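Local coordinates for methyltransferase small domain-containing protein (Thermoplasma acidophilum, PDB 1NE2) that is of unknown function but probably acts as an S-adenosylmethionine-dependent methyltransferase, at residues B[152-155]-B[156-160]; B[130-133]-B[134-138]. One frame throughout, in Å; residues are numbered along the deposited sequence.

Contact 1: B[152-155]-B[156-160]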
loop_
_atom_site.group_PDB
_atom_site.type_symbol
_atom_site.label_atom_id
_atom_site.label_comp_id
_atom_site.label_asym_id
_atom_site.label_seq_id
_atom_site.Cartn_x
_atom_site.Cartn_y
_atom_site.Cartn_z
ATOM N N ASP B 152 20.262 20.989 -6.277
ATOM C CA ASP B 152 20.904 20.689 -7.554
ATOM C C ASP B 152 21.015 19.190 -7.798
ATOM O O ASP B 152 20.646 18.697 -8.866
ATOM C CB ASP B 152 22.295 21.325 -7.611
ATOM C CG ASP B 152 22.250 22.839 -7.515
ATOM O OD1 ASP B 152 21.539 23.468 -8.326
ATOM O OD2 ASP B 152 22.930 23.400 -6.630
ATOM N N PHE B 153 21.524 18.472 -6.804
ATOM C CA PHE B 153 21.682 17.028 -6.905
ATOM C C PHE B 153 20.335 16.344 -7.136
ATOM O O PHE B 153 20.203 15.496 -8.016
ATOM C CB PHE B 153 22.318 16.474 -5.630
ATOM C CG PHE B 153 22.414 14.972 -5.599
ATOM C CD1 PHE B 153 23.234 14.293 -6.495
ATOM C CD2 PHE B 153 21.685 14.236 -4.669
ATOM C CE1 PHE B 153 23.329 12.903 -6.465
ATOM C CE2 PHE B 153 21.771 12.845 -4.630
ATOM C CZ PHE B 153 22.595 12.178 -5.529
ATOM N N LEU B 154 19.340 16.714 -6.340
ATOM C CA LEU B 154 18.019 16.109 -6.469
ATOM C C LEU B 154 17.364 16.376 -7.816
ATOM O O LEU B 154 16.821 15.462 -8.430
ATOM C CB LEU B 154 17.109 16.581 -5.332
ATOM C CG LEU B 154 17.500 16.045 -3.953
ATOM C CD1 LEU B 154 16.536 16.578 -2.908
ATOM C CD2 LEU B 154 17.483 14.517 -3.963
ATOM N N ARG B 155 17.413 17.620 -8.281
ATOM C CA ARG B 155 16.818 17.955 -9.566
ATOM C C ARG B 155 17.459 17.116 -10.667
ATOM O O ARG B 155 16.769 16.562 -11.526
ATOM C CB ARG B 155 17.005 19.442 -9.867
ATOM C CG ARG B 155 16.430 19.882 -11.201
ATOM C CD ARG B 155 16.630 21.373 -11.409
ATOM N NE ARG B 155 18.019 21.762 -11.192
ATOM C CZ ARG B 155 18.431 22.589 -10.235
ATOM N NH1 ARG B 155 17.559 23.130 -9.394
ATOM N NH2 ARG B 155 19.721 22.874 -10.118
ATOM N N ARG B 156 18.784 17.008 -10.626
ATOM C CA ARG B 156 19.512 16.233 -11.625
ATOM C C ARG B 156 19.034 14.784 -11.610
ATOM O O ARG B 156 18.639 14.239 -12.641
ATOM C CB ARG B 156 21.015 16.267 -11.333
ATOM C CG ARG B 156 21.884 15.674 -12.433
ATOM C CD ARG B 156 23.306 15.452 -11.942
ATOM N NE ARG B 156 23.415 14.238 -11.133
ATOM C CZ ARG B 156 24.487 13.904 -10.422
ATOM N NH1 ARG B 156 25.552 14.696 -10.408
ATOM N NH2 ARG B 156 24.499 12.772 -9.733
ATOM N N GLU B 157 19.072 14.171 -10.432
ATOM C CA GLU B 157 18.660 12.779 -10.277
ATOM C C GLU B 157 17.193 12.523 -10.616
ATOM O O GLU B 157 16.872 11.549 -11.301
ATOM C CB GLU B 157 18.945 12.295 -8.850
ATOM C CG GLU B 157 20.425 12.185 -8.502
ATOM C CD GLU B 157 21.209 11.381 -9.528
ATOM O OE1 GLU B 157 21.909 11.995 -10.364
ATOM O OE2 GLU B 157 21.115 10.134 -9.509
ATOM N N PHE B 158 16.299 13.382 -10.131
ATOM C CA PHE B 158 14.878 13.204 -10.412
ATOM C C PHE B 158 14.554 13.360 -11.897
ATOM O O PHE B 158 13.793 12.575 -12.455
ATOM C CB PHE B 158 14.032 14.202 -9.605
ATOM C CG PHE B 158 13.998 13.923 -8.125
ATOM C CD1 PHE B 158 13.937 12.618 -7.646
ATOM C CD2 PHE B 158 13.973 14.970 -7.210
ATOM C CE1 PHE B 158 13.846 12.359 -6.278
ATOM C CE2 PHE B 158 13.882 14.723 -5.841
ATOM C CZ PHE B 158 13.818 13.417 -5.375
ATOM N N SER B 159 15.133 14.371 -12.538
ATOM C CA SER B 159 14.869 14.613 -13.950
ATOM C C SER B 159 15.442 13.519 -14.846
ATOM O O SER B 159 14.978 13.322 -15.965
ATOM C CB SER B 159 15.415 15.983 -14.371
ATOM O OG SER B 159 16.820 16.056 -14.214
ATOM N N ALA B 160 16.438 12.795 -14.351
ATOM C CA ALA B 160 17.040 11.722 -15.135
ATOM C C ALA B 160 16.164 10.470 -15.144
ATOM O O ALA B 160 16.308 9.612 -16.014
ATOM C CB ALA B 160 18.418 11.382 -14.586
#
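Glu157 N donates to Phe153 O in a nearly straight i to i+4 bond (173°). Phe158 N reaches Leu154 O at 2.7 Å, also close to straight, and one residue on, Arg155 O accepts Ser159 N. Among the side chains, Arg156 grips Glu157 side-on, its NE and NH2 both directed at the single oxygen OE1, each at 2.8 Å, with OE1 lying in the guanidinium plane. Arg155 NH2 bridges back to Asp152 OD1, and its NH1 to Glu167 OE2. A bend at chi3 (79°) turns the Arg156 guanidinium back to Glu157 OE1 and brings NH2 within 3.5 Å of Phe153 CE1, at the edge of the ring, the two planes 75° apart. Over one face of the same ring lies Glu157 CG, a CH-pi contact 3.9 Å from the Phe153 centroid, with the carboxylate almost parallel to the ring. With Glu157 cut back to an alanine, the Arg156 guanidinium would probably lose its carboxylate mate and be freer to turn, and the Phe153 ring would lose the CG packed over its face. On the buried side Leu154 and Phe158 lie side by side, Leu154 CB 3.8 Å from Phe158 CE2, and Phe158 also meets Phe193 edge-to-face. This is an amphipathic helix, 151-161, packed by its apolar side on the mixed sheet of a Rossmann-like methyltransferase fold.

Contact 2: B[130-133]-B[134-138]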
loop_
_atom_site.group_PDB
_atom_site.type_symbol
_atom_site.label_atom_id
_atom_site.label_comp_id
_atom_site.label_asym_id
_atom_site.label_seq_id
_atom_site.Cartn_x
_atom_site.Cartn_y
_atom_site.Cartn_z
ATOM N N ALA B 130 20.060 5.806 -2.040
ATOM C CA ALA B 130 19.266 4.607 -1.811
ATOM C C ALA B 130 17.777 4.934 -1.832
ATOM O O ALA B 130 16.981 4.205 -2.429
ATOM C CB ALA B 130 19.645 3.977 -0.473
ATOM N N PHE B 131 17.403 6.030 -1.179
ATOM C CA PHE B 131 16.005 6.436 -1.142
ATOM C C PHE B 131 15.510 6.839 -2.521
ATOM O O PHE B 131 14.392 6.506 -2.903
ATOM C CB PHE B 131 15.800 7.595 -0.163
ATOM C CG PHE B 131 15.531 7.152 1.244
ATOM C CD1 PHE B 131 16.478 6.417 1.949
ATOM C CD2 PHE B 131 14.320 7.452 1.858
ATOM C CE1 PHE B 131 16.219 5.982 3.251
ATOM C CE2 PHE B 131 14.050 7.022 3.158
ATOM C CZ PHE B 131 14.999 6.287 3.855
ATOM N N ILE B 132 16.340 7.560 -3.267
ATOM C CA ILE B 132 15.953 7.985 -4.603
ATOM C C ILE B 132 15.774 6.756 -5.489
ATOM O O ILE B 132 14.764 6.617 -6.179
ATOM C CB ILE B 132 17.015 8.918 -5.223
ATOM C CG1 ILE B 132 17.218 10.136 -4.319
ATOM C CG2 ILE B 132 16.568 9.363 -6.606
ATOM C CD1 ILE B 132 18.322 11.070 -4.773
ATOM N N ASP B 133 16.749 5.853 -5.455
ATOM C CA ASP B 133 16.680 4.635 -6.256
ATOM C C ASP B 133 15.448 3.804 -5.922
ATOM O O ASP B 133 14.741 3.340 -6.818
ATOM C CB ASP B 133 17.933 3.786 -6.043
ATOM C CG ASP B 133 19.132 4.320 -6.799
ATOM O OD1 ASP B 133 20.244 3.799 -6.582
ATOM O OD2 ASP B 133 18.959 5.252 -7.612
ATOM N N LYS B 134 15.196 3.610 -4.633
ATOM C CA LYS B 134 14.042 2.821 -4.216
ATOM C C LYS B 134 12.731 3.475 -4.655
ATOM O O LYS B 134 11.794 2.787 -5.074
ATOM C CB LYS B 134 14.041 2.646 -2.697
ATOM C CG LYS B 134 12.913 1.753 -2.175
ATOM C CD LYS B 134 13.323 0.290 -2.047
ATOM C CE LYS B 134 13.594 -0.380 -3.379
ATOM N NZ LYS B 134 14.017 -1.809 -3.185
ATOM N N ALA B 135 12.665 4.799 -4.557
ATOM C CA ALA B 135 11.461 5.526 -4.941
ATOM C C ALA B 135 11.088 5.260 -6.395
ATOM O O ALA B 135 9.937 4.967 -6.703
ATOM C CB ALA B 135 11.652 7.031 -4.714
ATOM N N PHE B 136 12.069 5.348 -7.291
ATOM C CA PHE B 136 11.805 5.130 -8.704
ATOM C C PHE B 136 11.531 3.686 -9.112
ATOM O O PHE B 136 11.060 3.421 -10.218
ATOM C CB PHE B 136 12.944 5.731 -9.527
ATOM C CG PHE B 136 12.852 7.221 -9.651
ATOM C CD1 PHE B 136 11.998 7.799 -10.584
ATOM C CD2 PHE B 136 13.566 8.048 -8.792
ATOM C CE1 PHE B 136 11.853 9.183 -10.660
ATOM C CE2 PHE B 136 13.426 9.437 -8.857
ATOM C CZ PHE B 136 12.567 10.005 -9.796
ATOM N N GLU B 137 11.800 2.753 -8.210
ATOM C CA GLU B 137 11.542 1.351 -8.485
ATOM C C GLU B 137 10.205 0.977 -7.843
ATOM O O GLU B 137 9.622 -0.065 -8.150
ATOM C CB GLU B 137 12.665 0.503 -7.880
ATOM C CG GLU B 137 12.464 -0.994 -7.985
ATOM C CD GLU B 137 13.561 -1.772 -7.282
ATOM O OE1 GLU B 137 13.506 -3.021 -7.293
ATOM O OE2 GLU B 137 14.478 -1.133 -6.719
ATOM N N THR B 138 9.712 1.864 -6.981
ATOM C CA THR B 138 8.490 1.627 -6.212
ATOM C C THR B 138 7.200 2.357 -6.593
ATOM O O THR B 138 6.117 1.753 -6.603
ATOM C CB THR B 138 8.754 1.947 -4.712
ATOM O OG1 THR B 138 9.833 1.136 -4.220
ATOM C CG2 THR B 138 7.509 1.684 -3.876
#
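Ile132 and Phe136, one helical turn apart, lie side by side and point the same way, and the Phe136 side chain can be followed outward. Its CB sits 3.9 Å from Ile132 O, the carbonyl that also accepts Phe136 N at 3.2 Å. CG stays near the same oxygen, at 4.0 Å from Ile132 O. With CG anti to the carbonyl carbon (chi1 -78°), the ring is carried back along the helix, and CD2 comes to 3.2 Å from Ile132 O, which thus lies at the ring edge, near its plane. Farther out, CE2 touches Ile132 CG2 at 3.9 Å, a methyl-to-ring contact on the apolar side of the helix. Ile132 also packs on Phe153, Leu154 and Phe158 of helix 151-161, while Phe136 reaches Arg161 there and Ile142 of strand 142-147. Helix 126-138 is the crossover helix of a beta-alpha-beta unit between the parallel strands 111-116 and 142-147, the repeating connection of Rossmann-like folds; Ala135, set against Trp114 and Ile142, contacts both strands. Backbone bonds run regularly from Lys134 N to Ala130 O (162°) and from Ala135 N to Phe131 O, but the one from Glu137 N to Asp133 O is weak, bent to 125°. Near this C-terminal end Lys134 O accepts two donors from opposite faces of its carbonyl plane: Glu137 N, and Thr138 OG1 at 2.7 Å. The Lys134 NZ donates to Ile107 O, with Glu137 OE2 a long salt-bridge partner at 3.6 Å.

Overall arrangement
From the N terminus the chain first builds the parallel strands 54-58, 76-81, 98-101 and 111-116, then enters helix 126-138, where contact 2 closes within one helix. Strand 142-147 follows, and helix 151-161 carries contact 1. The two are in series, neither nesting nor crossing, and each spans only neighbouring helical turns, so no long loop is closed by either. Their centres are 13 Å apart, and the helices meet directly: Phe158 CD1 lies 3.4 Å from Phe136 CE2, and Leu154 CD2 3.6 Å from Ile132 CD1. This packing ties the beta-alpha-beta crossover helix to the helix that leads into the antiparallel strands 162-173 and 187-197.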